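Local coordinates for phosphonate monoester hydrolase (Ruegeria pomeroyi, PDB 4UPK), which is a hydrolase of the sulfatase family, within the alkaline phosphatase superfamily, built round a large mixed beta-sheet with a smaller four-stranded antiparallel sheet beside it, at residues A265-P268 and D272-A275; P297-E300 and E304-Q307; E350-G353 and S357-K360; V363-Y368 and E486-N491. All blocks are in the same frame, centred on the assembly; numbering follows the deposited sequence.

Interaction 1: A265-P268 and D272-A275; sequences ARLP and DETA
The carboxylate of Glu273 has CB and CG of Leu267 over one face, while its OE2 points into the Leu267 backbone. OD2 of Asp272 sits over one face of the Pro268 ring, 3.4 Å from Pro268 CD and 3.6 Å from Pro268 CB.

The single hydrogen bond across the contact runs from Leu267 N to Glu273 OE2. At 2.6 Å it is short, with 162° at the hydrogen, and the N-H comes in nearly along the C-O axis of the acceptor. A bend in the Glu273 chain at chi2 (-51°) folds the carboxylate back toward the loop. Crowding is close at this point: Leu267 CB is 3.2 Å from Glu273 OE2. Beside it, Leu267 CB lies 3.7 Å from Asp272 CB, and Leu267 CD1 reaches along to the carbonyl of Asp272, 3.5 Å from its O. The leucine side chain thus lies against both Asp272 and Glu273 of helix 270-275.

Both acidic groups have further partners: Asp272 OD2 takes the N-H of Gly269, and Glu273 OE1 forms a salt bridge with Arg355. Arg266, its end leading off elsewhere, pairs with Asp303. Glu273 is buried, and with one oxygen gripped by an amide and the other by a guanidinium, its negative charge is probably well stabilised; the short helix is tied back to the loop that precedes it by a charged acceptor.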
ATOM      1  N   ALA A 265      42.767  23.334 -17.960  1.00 18.41           N
ATOM      2  CA  ALA A 265      43.779  23.028 -16.947  1.00 16.88           C
ATOM      3  C   ALA A 265      44.019  21.520 -17.065  1.00 19.08           C
ATOM      4  O   ALA A 265      43.089  20.730 -16.910  1.00 17.68           O
ATOM      5  CB  ALA A 265      43.268  23.388 -15.554  1.00 16.91           C
ATOM      6  N   ARG A 266      45.244  21.126 -17.432  1.00 17.41           N
ATOM      7  CA  ARG A 266      45.576  19.715 -17.675  1.00 17.59           C
ATOM      8  C   ARG A 266      47.070  19.475 -17.637  1.00 22.47           C
ATOM      9  O   ARG A 266      47.849  20.417 -17.806  1.00 23.15           O
ATOM     10  CB  ARG A 266      45.024  19.265 -19.058  1.00 17.64           C
ATOM     11  CG  ARG A 266      45.572  20.134 -20.201  1.00 24.27           C
ATOM     12  CD  ARG A 266      45.002  19.860 -21.563  1.00 31.67           C
ATOM     13  NE  ARG A 266      45.616  20.774 -22.518  1.00 30.19           N
ATOM     14  CZ  ARG A 266      45.261  20.904 -23.792  1.00 33.62           C
ATOM     15  NH1 ARG A 266      44.297  20.152 -24.302  1.00 20.20           N
ATOM     16  NH2 ARG A 266      45.881  21.772 -24.566  1.00 23.07           N
ATOM     17  N   LEU A 267      47.460  18.189 -17.485  1.00 17.86           N
ATOM     18  CA  LEU A 267      48.856  17.767 -17.549  1.00 17.13           C
ATOM     19  C   LEU A 267      49.260  17.661 -19.068  1.00 21.67           C
ATOM     20  O   LEU A 267      48.360  17.632 -19.921  1.00 21.68           O
ATOM     21  CB  LEU A 267      49.102  16.476 -16.731  1.00 16.25           C
ATOM     22  CG  LEU A 267      48.968  16.584 -15.184  1.00 19.57           C
ATOM     23  CD1 LEU A 267      49.370  15.279 -14.491  1.00 19.23           C
ATOM     24  CD2 LEU A 267      49.808  17.717 -14.597  1.00 20.34           C
ATOM     25  N   PRO A 268      50.542  17.728 -19.473  1.00 17.47           N
ATOM     26  CA  PRO A 268      50.819  17.750 -20.920  1.00 18.51           C
ATOM     27  C   PRO A 268      50.156  16.662 -21.792  1.00 22.62           C
ATOM     28  O   PRO A 268      49.635  16.957 -22.857  1.00 21.64           O
ATOM     29  CB  PRO A 268      52.350  17.770 -21.002  1.00 20.26           C
ATOM     30  CG  PRO A 268      52.797  18.332 -19.681  1.00 23.50           C
ATOM     31  CD  PRO A 268      51.786  17.847 -18.681  1.00 18.87           C
ATOM     32  N   ASP A 272      50.158  11.242 -18.666  1.00 15.97           N
ATOM     33  CA  ASP A 272      50.553  11.965 -17.430  1.00 15.27           C
ATOM     34  C   ASP A 272      49.398  11.977 -16.476  1.00 19.46           C
ATOM     35  O   ASP A 272      49.591  11.883 -15.262  1.00 20.82           O
ATOM     36  CB  ASP A 272      50.948  13.427 -17.714  1.00 16.41           C
ATOM     37  CG  ASP A 272      52.080  13.592 -18.703  1.00 18.97           C
ATOM     38  OD1 ASP A 272      53.027  12.778 -18.665  1.00 20.41           O
ATOM     39  OD2 ASP A 272      52.018  14.529 -19.517  1.00 21.41           O
ATOM     40  N   GLU A 273      48.194  12.120 -17.041  1.00 13.96           N
ATOM     41  CA  GLU A 273      46.926  12.130 -16.329  1.00 12.33           C
ATOM     42  C   GLU A 273      46.646  10.785 -15.666  1.00 14.33           C
ATOM     43  O   GLU A 273      46.298  10.721 -14.480  1.00 13.40           O
ATOM     44  CB  GLU A 273      45.779  12.541 -17.296  1.00 12.90           C
ATOM     45  CG  GLU A 273      45.694  14.034 -17.584  1.00 10.56           C
ATOM     46  CD  GLU A 273      45.680  15.008 -16.414  1.00 24.23           C
ATOM     47  OE1 GLU A 273      45.392  14.596 -15.267  1.00 16.24           O
ATOM     48  OE2 GLU A 273      45.909  16.211 -16.659  1.00 27.59           O
ATOM     49  N   THR A 274      46.811   9.719 -16.446  1.00 11.52           N
ATOM     50  CA  THR A 274      46.596   8.339 -16.042  1.00 12.03           C
ATOM     51  C   THR A 274      47.729   7.847 -15.109  1.00 16.73           C
ATOM     52  O   THR A 274      47.478   6.987 -14.274  1.00 15.87           O
ATOM     53  CB  THR A 274      46.373   7.456 -17.264  1.00 13.31           C
ATOM     54  OG1 THR A 274      47.535   7.532 -18.057  1.00 23.85           O
ATOM     55  CG2 THR A 274      45.240   7.916 -18.103  1.00 12.28           C
ATOM     56  N   ALA A 275      48.956   8.387 -15.238  1.00 15.11           N
ATOM     57  CA  ALA A 275      50.078   8.044 -14.332  1.00 16.73           C
ATOM     58  C   ALA A 275      49.767   8.438 -12.879  1.00 21.16           C
ATOM     59  O   ALA A 275      50.311   7.829 -11.960  1.00 21.69           O
ATOM     60  CB  ALA A 275      51.371   8.715 -14.788  1.00 17.91           C
TER

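Interaction 2: P297-E300 and E304-Q307; sequences PDLE and ETIQ
Glu300 and Thr305 face each other where an irregular loop climbs into the first turn of helix 303-333, their CA atoms 7.0 Å apart, with the carbonyl of Glu300 turned to the helix. Thr305 OG1 lies 3.0 Å from Glu300 O in a hydrogen bond that is not settled, since the hydroxyl proton has another acceptor within reach; Thr302 OG1 is also bonded to this hydroxyl. The carbonyl oxygen sits near both branches of the threonine: Thr305 CG2 is 3.3 Å from Glu300 O.

Which branch goes where follows from the first torsion. With chi1 at -70°, OG1 stands beside the helix backbone N, and CG2, anti to that nitrogen, faces the leucine. The two side chains meet end on, Leu299 CD2 coming to 3.7 Å from Thr305 CG2, while Leu299 CG is scarcely farther from the same methyl at 3.8 Å. A possible hydrogen bond and a small apolar touch share one side chain.

Thr305 is buried, with Pro289, from the loop after helix 280-286, also against it. The next helix residues look elsewhere: Ile306 packs on Pro264, and Gln307 NE2 bonds to Pro262 O. The opening turn of helix 303-333 is therefore lodged between the loop that leads into it and the one that precedes helix 270-275.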
ATOM      1  N   PRO A 297      31.801  11.794 -36.212  1.00 25.41           N
ATOM      2  CA  PRO A 297      32.182  10.541 -35.544  1.00 24.38           C
ATOM      3  C   PRO A 297      33.686  10.334 -35.384  1.00 30.23           C
ATOM      4  O   PRO A 297      34.100   9.664 -34.438  1.00 30.99           O
ATOM      5  CB  PRO A 297      31.530   9.460 -36.413  1.00 25.36           C
ATOM      6  CG  PRO A 297      31.438  10.059 -37.776  1.00 30.14           C
ATOM      7  CD  PRO A 297      31.284  11.545 -37.589  1.00 26.08           C
ATOM      8  N   ASP A 298      34.482  10.928 -36.289  1.00 27.05           N
ATOM      9  CA  ASP A 298      35.937  10.806 -36.353  1.00 27.17           C
ATOM     10  C   ASP A 298      36.676  12.061 -35.832  1.00 32.80           C
ATOM     11  O   ASP A 298      37.885  12.207 -36.047  1.00 32.51           O
ATOM     12  CB  ASP A 298      36.346  10.456 -37.797  1.00 29.14           C
ATOM     13  CG  ASP A 298      35.560   9.292 -38.393  1.00 44.74           C
ATOM     14  OD1 ASP A 298      35.476   8.219 -37.732  1.00 46.76           O
ATOM     15  OD2 ASP A 298      35.023   9.450 -39.512  1.00 50.32           O
ATOM     16  N   LEU A 299      35.947  12.941 -35.114  1.00 29.72           N
ATOM     17  CA  LEU A 299      36.438  14.193 -34.535  1.00 28.67           C
ATOM     18  C   LEU A 299      37.675  13.978 -33.664  1.00 32.13           C
ATOM     19  O   LEU A 299      37.629  13.205 -32.697  1.00 31.64           O
ATOM     20  CB  LEU A 299      35.319  14.900 -33.737  1.00 27.96           C
ATOM     21  CG  LEU A 299      35.600  16.353 -33.300  1.00 31.33           C
ATOM     22  CD1 LEU A 299      35.688  17.309 -34.516  1.00 30.63           C
ATOM     23  CD2 LEU A 299      34.580  16.819 -32.292  1.00 29.67           C
ATOM     24  N   GLU A 300      38.778  14.662 -34.031  1.00 28.12           N
ATOM     25  CA  GLU A 300      40.060  14.585 -33.337  1.00 27.45           C
ATOM     26  C   GLU A 300      40.119  15.544 -32.149  1.00 27.82           C
ATOM     27  O   GLU A 300      39.753  16.704 -32.314  1.00 25.67           O
ATOM     28  CB  GLU A 300      41.236  14.852 -34.302  1.00 29.62           C
ATOM     29  CG  GLU A 300      41.498  13.741 -35.307  1.00 43.41           C
ATOM     30  CD  GLU A 300      41.824  12.386 -34.710  1.00 75.11           C
ATOM     31  OE1 GLU A 300      42.891  12.255 -34.067  1.00 79.30           O
ATOM     32  OE2 GLU A 300      41.002  11.458 -34.877  1.00 74.36           O
ATOM     33  N   GLU A 304      42.146  23.044 -31.327  1.00 21.96           N
ATOM     34  CA  GLU A 304      41.129  23.766 -32.117  1.00 21.82           C
ATOM     35  C   GLU A 304      39.736  23.206 -31.814  1.00 25.48           C
ATOM     36  O   GLU A 304      38.809  23.980 -31.590  1.00 26.70           O
ATOM     37  CB  GLU A 304      41.419  23.685 -33.624  1.00 23.23           C
ATOM     38  CG  GLU A 304      40.564  24.631 -34.453  1.00 33.86           C
ATOM     39  CD  GLU A 304      40.710  24.558 -35.964  1.00 57.03           C
ATOM     40  OE1 GLU A 304      41.775  24.115 -36.453  1.00 45.80           O
ATOM     41  OE2 GLU A 304      39.769  24.996 -36.663  1.00 58.19           O
ATOM     42  N   THR A 305      39.607  21.867 -31.789  1.00 19.68           N
ATOM     43  CA  THR A 305      38.372  21.162 -31.472  1.00 19.16           C
ATOM     44  C   THR A 305      37.927  21.470 -30.025  1.00 22.65           C
ATOM     45  O   THR A 305      36.801  21.926 -29.825  1.00 21.95           O
ATOM     46  CB  THR A 305      38.574  19.661 -31.714  1.00 27.41           C
ATOM     47  OG1 THR A 305      38.672  19.427 -33.114  1.00 26.57           O
ATOM     48  CG2 THR A 305      37.483  18.789 -31.090  1.00 22.49           C
ATOM     49  N   ILE A 306      38.816  21.226 -29.046  1.00 19.69           N
ATOM     50  CA  ILE A 306      38.571  21.431 -27.615  1.00 20.29           C
ATOM     51  C   ILE A 306      38.082  22.846 -27.313  1.00 23.78           C
ATOM     52  O   ILE A 306      37.060  22.999 -26.637  1.00 23.76           O
ATOM     53  CB  ILE A 306      39.806  20.978 -26.768  1.00 24.52           C
ATOM     54  CG1 ILE A 306      39.964  19.435 -26.808  1.00 25.04           C
ATOM     55  CG2 ILE A 306      39.741  21.473 -25.320  1.00 25.97           C
ATOM     56  CD1 ILE A 306      41.429  18.942 -26.644  1.00 37.25           C
ATOM     57  N   GLN A 307      38.758  23.868 -27.873  1.00 20.36           N
ATOM     58  CA  GLN A 307      38.411  25.281 -27.678  1.00 19.08           C
ATOM     59  C   GLN A 307      37.069  25.685 -28.316  1.00 21.49           C
ATOM     60  O   GLN A 307      36.368  26.552 -27.788  1.00 19.14           O
ATOM     61  CB  GLN A 307      39.569  26.203 -28.097  1.00 20.31           C
ATOM     62  CG  GLN A 307      40.849  26.025 -27.266  1.00 23.95           C
ATOM     63  CD  GLN A 307      40.707  26.386 -25.814  1.00 32.06           C
ATOM     64  OE1 GLN A 307      40.304  25.576 -24.984  1.00 26.21           O
ATOM     65  NE2 GLN A 307      41.078  27.598 -25.458  1.00 29.46           N
TER

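Interaction 3: E350-G353 and S357-K360; sequences EMLG and SWGK
The indole of Trp358 lies flat under the Leu352-Gly353 peptide. Gly353 N is 3.5 Å above the ring plane and over its centre, and Leu352 C stands over the rim of the same face. Gly353 CA makes a CH-pi contact with the five-membered ring, 3.9 Å from its centroid, while Leu352 CD1 touches Trp358 CZ3 at 4.1 Å. The ring also meets Phe292 edge-to-face.

Two backbone bonds tie the segments together: Met351 N to Gly359 O at 2.8 Å, and Gly353 N to Ser357 O, the latter more bent, with 132° at the hydrogen. The two runs of chain lie antiparallel, both within the long loop that joins strands 340-346 and 372-375 of the large mixed sheet. In the sulfatase family the chain leaving this strand borders the metal site, so the loop probably lies close to the active site.

Glu350 starts out pointing away, but its bent chain (chi2 43°) brings the carboxylate back to the backbone of Gly359. OE2 accepts twice: from Gly359 N at 2.8 Å on the syn side, and from Leu352 N at 2.9 Å on the anti side, both somewhat out of the carboxylate plane. Those two N-H groups probably hold its rotation. Met351 lays CB against the carbonyl of Ser357, and its CG is 3.6 Å from Ser357 OG, a hydroxyl that bonds to Asp354 O. Outside the pair, Glu350 O accepts from Arg45 NH1, and Leu352 O from Arg310 NH1.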
ATOM      1  N   GLU A 350      31.085  19.981 -15.188  1.00 13.69           N
ATOM      2  CA  GLU A 350      31.517  19.532 -16.498  1.00 13.24           C
ATOM      3  C   GLU A 350      33.021  19.726 -16.542  1.00 17.71           C
ATOM      4  O   GLU A 350      33.466  20.831 -16.260  1.00 15.96           O
ATOM      5  CB  GLU A 350      30.838  20.452 -17.557  1.00 13.74           C
ATOM      6  CG  GLU A 350      31.257  20.256 -19.005  1.00 13.04           C
ATOM      7  CD  GLU A 350      31.385  18.822 -19.468  1.00 19.48           C
ATOM      8  OE1 GLU A 350      30.375  18.097 -19.396  1.00 21.31           O
ATOM      9  OE2 GLU A 350      32.514  18.392 -19.792  1.00 19.20           O
ATOM     10  N   MET A 351      33.801  18.672 -16.885  1.00 15.35           N
ATOM     11  CA  MET A 351      35.277  18.783 -16.991  1.00 15.06           C
ATOM     12  C   MET A 351      35.715  19.753 -18.078  1.00 20.87           C
ATOM     13  O   MET A 351      36.639  20.534 -17.859  1.00 22.77           O
ATOM     14  CB  MET A 351      35.949  17.420 -17.140  1.00 16.26           C
ATOM     15  CG  MET A 351      35.855  16.591 -15.875  1.00 18.90           C
ATOM     16  SD  MET A 351      36.482  17.384 -14.365  1.00 22.44           S
ATOM     17  CE  MET A 351      38.286  17.450 -14.729  1.00 18.85           C
ATOM     18  N   LEU A 352      35.018  19.737 -19.229  1.00 16.98           N
ATOM     19  CA  LEU A 352      35.223  20.644 -20.358  1.00 16.75           C
ATOM     20  C   LEU A 352      36.664  20.620 -20.933  1.00 21.36           C
ATOM     21  O   LEU A 352      37.214  21.650 -21.337  1.00 18.28           O
ATOM     22  CB  LEU A 352      34.762  22.057 -19.959  1.00 16.59           C
ATOM     23  CG  LEU A 352      34.162  22.916 -21.046  1.00 20.40           C
ATOM     24  CD1 LEU A 352      32.783  22.420 -21.432  1.00 18.88           C
ATOM     25  CD2 LEU A 352      34.125  24.375 -20.614  1.00 21.89           C
ATOM     26  N   GLY A 353      37.250  19.423 -20.970  1.00 19.18           N
ATOM     27  CA  GLY A 353      38.598  19.245 -21.497  1.00 19.33           C
ATOM     28  C   GLY A 353      39.654  19.244 -20.416  1.00 21.00           C
ATOM     29  O   GLY A 353      40.789  18.835 -20.670  1.00 20.82           O
ATOM     30  N   SER A 357      39.735  15.153 -20.009  1.00 12.05           N
ATOM     31  CA  SER A 357      38.447  14.519 -19.815  1.00 12.59           C
ATOM     32  C   SER A 357      37.255  15.451 -20.036  1.00 18.66           C
ATOM     33  O   SER A 357      37.406  16.674 -19.989  1.00 19.24           O
ATOM     34  CB  SER A 357      38.379  13.819 -18.460  1.00 11.57           C
ATOM     35  OG  SER A 357      38.517  14.758 -17.417  1.00 11.12           O
ATOM     36  N   TRP A 358      36.077  14.855 -20.311  1.00 13.45           N
ATOM     37  CA  TRP A 358      34.819  15.535 -20.587  1.00 11.54           C
ATOM     38  C   TRP A 358      33.750  14.878 -19.750  1.00 16.51           C
ATOM     39  O   TRP A 358      33.911  13.723 -19.343  1.00 15.86           O
ATOM     40  CB  TRP A 358      34.487  15.429 -22.086  1.00 10.61           C
ATOM     41  CG  TRP A 358      35.472  16.162 -22.947  1.00 11.35           C
ATOM     42  CD1 TRP A 358      36.712  15.729 -23.311  1.00 14.16           C
ATOM     43  CD2 TRP A 358      35.365  17.513 -23.407  1.00 11.56           C
ATOM     44  NE1 TRP A 358      37.390  16.729 -23.954  1.00 14.63           N
ATOM     45  CE2 TRP A 358      36.569  17.819 -24.076  1.00 15.89           C
ATOM     46  CE3 TRP A 358      34.357  18.496 -23.337  1.00 12.99           C
ATOM     47  CZ2 TRP A 358      36.787  19.054 -24.697  1.00 15.58           C
ATOM     48  CZ3 TRP A 358      34.580  19.727 -23.938  1.00 14.46           C
ATOM     49  CH2 TRP A 358      35.786  20.001 -24.600  1.00 15.41           C
ATOM     50  N   GLY A 359      32.683  15.621 -19.470  1.00 14.37           N
ATOM     51  CA  GLY A 359      31.576  15.156 -18.641  1.00 13.38           C
ATOM     52  C   GLY A 359      31.803  15.295 -17.143  1.00 18.56           C
ATOM     53  O   GLY A 359      32.480  16.220 -16.679  1.00 17.78           O
ATOM     54  N   LYS A 360      31.245  14.340 -16.370  1.00 15.87           N
ATOM     55  CA  LYS A 360      31.290  14.362 -14.905  1.00 15.68           C
ATOM     56  C   LYS A 360      31.560  12.993 -14.237  1.00 19.82           C
ATOM     57  O   LYS A 360      31.472  12.911 -13.020  1.00 20.91           O
ATOM     58  CB  LYS A 360      30.033  15.081 -14.355  1.00 15.96           C
ATOM     59  CG  LYS A 360      28.693  14.469 -14.739  1.00  9.54           C
ATOM     60  CD  LYS A 360      28.259  14.790 -16.138  1.00 11.31           C
ATOM     61  CE  LYS A 360      26.886  14.282 -16.372  1.00 10.02           C
ATOM     62  NZ  LYS A 360      26.630  14.122 -17.821  1.00 24.74           N
TER

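Interaction 4: V363-Y368 and E486-N491; sequences VYDAAY and EGEFRN
A type II' turn from Glu486 to Phe489 carries Glu488 up against Tyr364 and Asp365. At the turn's start, Glu486 is near Arg490 NH1 in a salt bridge of charges alone, and Gly487 takes the corner with positive phi.

Glu488 then does the work. Stretched out beyond CG (chi2 -173°), its chain carries the carboxylate to the first N-H of the 3-10 segment 365-367. OE2 receives Asp365 N through its syn lone pair at 2.9 Å and 175°, nearly straight, while OE1 is linked by a water to Ala366 N. On its way the side chain runs alongside the Tyr364 ring, the two pointing opposite ways, Glu488 CD lying 3.6 Å from Tyr364 CD1, with ring and carboxylate planes 62° apart. Glu488 O takes a second water, 2.7 Å away, that also bonds Tyr364 OH, and the N-H of Arg355 NH1. Asp365 OD1 is 3.7 Å from Glu488 OE2, a like-charge approach probably eased by the salt bridge from that OD1 to Arg463.

Phe489 turns away onto Ala265 and Leu267, and Arg355 makes cation-pi contacts with both it and Tyr364. Asn491 OD1 closes the segment by accepting Leu480 N and Ala493 N. The arrangement joins the loop between strands 340-346 and 372-375 of the large mixed sheet to the one after strand 479-482 of the four-stranded antiparallel sheet, the two-part architecture of sulfatase-family proteins.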
ATOM      1  N   VAL A 363      36.519  12.273 -10.443  1.00 14.35           N
ATOM      2  CA  VAL A 363      36.668  12.641  -9.027  1.00 12.50           C
ATOM      3  C   VAL A 363      37.165  14.083  -8.818  1.00 19.15           C
ATOM      4  O   VAL A 363      37.258  14.518  -7.669  1.00 20.09           O
ATOM      5  CB  VAL A 363      37.528  11.600  -8.250  1.00 13.17           C
ATOM      6  CG1 VAL A 363      36.888  10.215  -8.297  1.00 12.02           C
ATOM      7  CG2 VAL A 363      38.969  11.557  -8.772  1.00 12.71           C
ATOM      8  N   TYR A 364      37.501  14.809  -9.911  1.00 14.98           N
ATOM      9  CA  TYR A 364      37.965  16.193  -9.795  1.00 15.07           C
ATOM     10  C   TYR A 364      36.816  17.153  -9.525  1.00 18.99           C
ATOM     11  O   TYR A 364      35.690  16.919  -9.989  1.00 19.41           O
ATOM     12  CB  TYR A 364      38.822  16.640 -11.008  1.00 15.53           C
ATOM     13  CG  TYR A 364      40.126  15.889 -11.147  1.00 14.29           C
ATOM     14  CD1 TYR A 364      41.022  15.798 -10.076  1.00 14.38           C
ATOM     15  CD2 TYR A 364      40.474  15.273 -12.349  1.00 13.92           C
ATOM     16  CE1 TYR A 364      42.229  15.114 -10.201  1.00 14.26           C
ATOM     17  CE2 TYR A 364      41.692  14.607 -12.491  1.00 13.76           C
ATOM     18  CZ  TYR A 364      42.567  14.531 -11.413  1.00 19.35           C
ATOM     19  OH  TYR A 364      43.755  13.848 -11.536  1.00 16.34           O
ATOM     20  N   ASP A 365      37.114  18.227  -8.764  1.00 12.76           N
ATOM     21  CA  ASP A 365      36.175  19.255  -8.317  1.00 12.13           C
ATOM     22  C   ASP A 365      35.295  19.874  -9.397  1.00 19.97           C
ATOM     23  O   ASP A 365      34.111  20.097  -9.137  1.00 19.28           O
ATOM     24  CB  ASP A 365      36.880  20.339  -7.470  1.00 12.87           C
ATOM     25  CG  ASP A 365      37.345  19.867  -6.092  1.00 20.13           C
ATOM     26  OD1 ASP A 365      36.922  18.760  -5.653  1.00 19.93           O
ATOM     27  OD2 ASP A 365      38.095  20.612  -5.437  1.00 30.54           O
ATOM     28  N   ALA A 366      35.850  20.122 -10.611  1.00 18.35           N
ATOM     29  CA  ALA A 366      35.109  20.712 -11.734  1.00 17.92           C
ATOM     30  C   ALA A 366      33.828  19.923 -12.096  1.00 18.51           C
ATOM     31  O   ALA A 366      32.862  20.519 -12.560  1.00 15.68           O
ATOM     32  CB  ALA A 366      36.022  20.890 -12.949  1.00 18.53           C
ATOM     33  N   ALA A 367      33.802  18.608 -11.795  1.00 16.02           N
ATOM     34  CA  ALA A 367      32.641  17.738 -12.033  1.00 15.38           C
ATOM     35  C   ALA A 367      31.523  17.910 -10.969  1.00 17.20           C
ATOM     36  O   ALA A 367      30.398  17.473 -11.213  1.00 16.61           O
ATOM     37  CB  ALA A 367      33.091  16.282 -12.089  1.00 15.82           C
ATOM     38  N   TYR A 368      31.833  18.546  -9.803  1.00 13.43           N
ATOM     39  CA  TYR A 368      30.934  18.689  -8.645  1.00 13.55           C
ATOM     40  C   TYR A 368      30.692  20.105  -8.205  1.00 15.84           C
ATOM     41  O   TYR A 368      29.593  20.381  -7.743  1.00 16.41           O
ATOM     42  CB  TYR A 368      31.432  17.863  -7.418  1.00 14.49           C
ATOM     43  CG  TYR A 368      31.660  16.405  -7.725  1.00 16.06           C
ATOM     44  CD1 TYR A 368      32.871  15.966  -8.248  1.00 18.07           C
ATOM     45  CD2 TYR A 368      30.678  15.448  -7.458  1.00 16.40           C
ATOM     46  CE1 TYR A 368      33.078  14.628  -8.574  1.00 16.51           C
ATOM     47  CE2 TYR A 368      30.881  14.101  -7.765  1.00 16.55           C
ATOM     48  CZ  TYR A 368      32.083  13.699  -8.336  1.00 17.61           C
ATOM     49  OH  TYR A 368      32.326  12.387  -8.665  1.00  8.84           O
ATOM     50  N   GLU A 486      50.627  20.886  -4.806  1.00 18.26           N
ATOM     51  CA  GLU A 486      50.267  20.840  -6.236  1.00 17.09           C
ATOM     52  C   GLU A 486      48.758  20.760  -6.558  1.00 21.03           C
ATOM     53  O   GLU A 486      48.368  20.799  -7.732  1.00 20.27           O
ATOM     54  CB  GLU A 486      51.053  19.756  -6.987  1.00 17.68           C
ATOM     55  CG  GLU A 486      52.545  20.049  -7.064  1.00 29.13           C
ATOM     56  CD  GLU A 486      53.327  19.199  -8.047  1.00 61.42           C
ATOM     57  OE1 GLU A 486      52.822  18.956  -9.169  1.00 60.17           O
ATOM     58  OE2 GLU A 486      54.451  18.772  -7.697  1.00 66.60           O
ATOM     59  N   GLY A 487      47.932  20.738  -5.520  1.00 17.76           N
ATOM     60  CA  GLY A 487      46.480  20.647  -5.652  1.00 16.34           C
ATOM     61  C   GLY A 487      46.099  19.284  -6.200  1.00 18.94           C
ATOM     62  O   GLY A 487      46.663  18.263  -5.789  1.00 19.86           O
ATOM     63  N   GLU A 488      45.209  19.283  -7.186  1.00 12.96           N
ATOM     64  CA  GLU A 488      44.677  18.116  -7.888  1.00 11.95           C
ATOM     65  C   GLU A 488      45.618  17.559  -8.951  1.00 18.02           C
ATOM     66  O   GLU A 488      45.375  16.468  -9.472  1.00 17.01           O
ATOM     67  CB  GLU A 488      43.361  18.500  -8.552  1.00 12.24           C
ATOM     68  CG  GLU A 488      42.216  18.719  -7.592  1.00  5.90           C
ATOM     69  CD  GLU A 488      40.899  18.942  -8.302  1.00 25.42           C
ATOM     70  OE1 GLU A 488      40.887  19.636  -9.345  1.00 24.33           O
ATOM     71  OE2 GLU A 488      39.872  18.431  -7.804  1.00 30.34           O
ATOM     72  N   PHE A 489      46.687  18.321  -9.284  1.00 17.94           N
ATOM     73  CA  PHE A 489      47.686  18.007 -10.317  1.00 16.84           C
ATOM     74  C   PHE A 489      48.704  16.940  -9.915  1.00 19.24           C
ATOM     75  O   PHE A 489      49.528  16.521 -10.732  1.00 18.30           O
ATOM     76  CB  PHE A 489      48.332  19.289 -10.842  1.00 18.56           C
ATOM     77  CG  PHE A 489      47.342  20.076 -11.663  1.00 20.13           C
ATOM     78  CD1 PHE A 489      46.446  20.952 -11.053  1.00 22.99           C
ATOM     79  CD2 PHE A 489      47.268  19.907 -13.046  1.00 22.67           C
ATOM     80  CE1 PHE A 489      45.490  21.635 -11.807  1.00 23.72           C
ATOM     81  CE2 PHE A 489      46.317  20.594 -13.804  1.00 24.75           C
ATOM     82  CZ  PHE A 489      45.443  21.464 -13.183  1.00 23.15           C
ATOM     83  N   ARG A 490      48.619  16.473  -8.668  1.00 15.39           N
ATOM     84  CA  ARG A 490      49.481  15.416  -8.171  1.00 15.97           C
ATOM     85  C   ARG A 490      48.796  14.582  -7.097  1.00 16.64           C
ATOM     86  O   ARG A 490      48.435  15.103  -6.039  1.00 13.63           O
ATOM     87  CB  ARG A 490      50.845  15.973  -7.677  1.00 19.25           C
ATOM     88  CG  ARG A 490      51.881  14.876  -7.372  1.00 30.23           C
ATOM     89  CD  ARG A 490      53.198  15.389  -6.815  1.00 43.00           C
ATOM     90  NE  ARG A 490      53.040  16.315  -5.686  1.00 57.31           N
ATOM     91  CZ  ARG A 490      54.012  17.058  -5.165  1.00 75.70           C
ATOM     92  NH1 ARG A 490      55.240  17.008  -5.671  1.00 74.98           N
ATOM     93  NH2 ARG A 490      53.758  17.878  -4.152  1.00 53.31           N
ATOM     94  N   ASN A 491      48.649  13.273  -7.364  1.00 15.04           N
ATOM     95  CA  ASN A 491      48.138  12.336  -6.369  1.00 15.65           C
ATOM     96  C   ASN A 491      49.335  11.996  -5.450  1.00 21.82           C
ATOM     97  O   ASN A 491      50.304  11.365  -5.894  1.00 22.94           O
ATOM     98  CB  ASN A 491      47.518  11.078  -7.027  1.00 12.19           C
ATOM     99  CG  ASN A 491      47.253   9.931  -6.088  1.00 19.92           C
ATOM    100  OD1 ASN A 491      47.120  10.112  -4.875  1.00 15.79           O
ATOM    101  ND2 ASN A 491      47.157   8.721  -6.628  1.00 10.70           N
TER
HETATM  102  O   HOH W   1      46.282  14.121 -10.416  1.00 14.23           O
HETATM  103  O   HOH W   2      38.881  20.092 -11.402  1.00 28.47           O

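In the fold
Along the chain the contacts come in series, from interaction 1 to interaction 4, each closing before the next opens. They cluster at one end of the large mixed sheet. Interactions 1, 3 and 4 have centres 11 to 14 Å apart. Interaction 4 packs directly on interaction 1, and Met351 of interaction 3 touches Tyr364 and Ala366. Interaction 2 is farthest from interaction 4, about 24 Å between centres, but about 14 Å from interaction 3, and helix 303-333 links it: Ile306 meets Trp358 of interaction 3 and Arg266 of interaction 1. Loops from several stages of the chain, including one from the four-stranded sheet's side, thus pack against one another at this end.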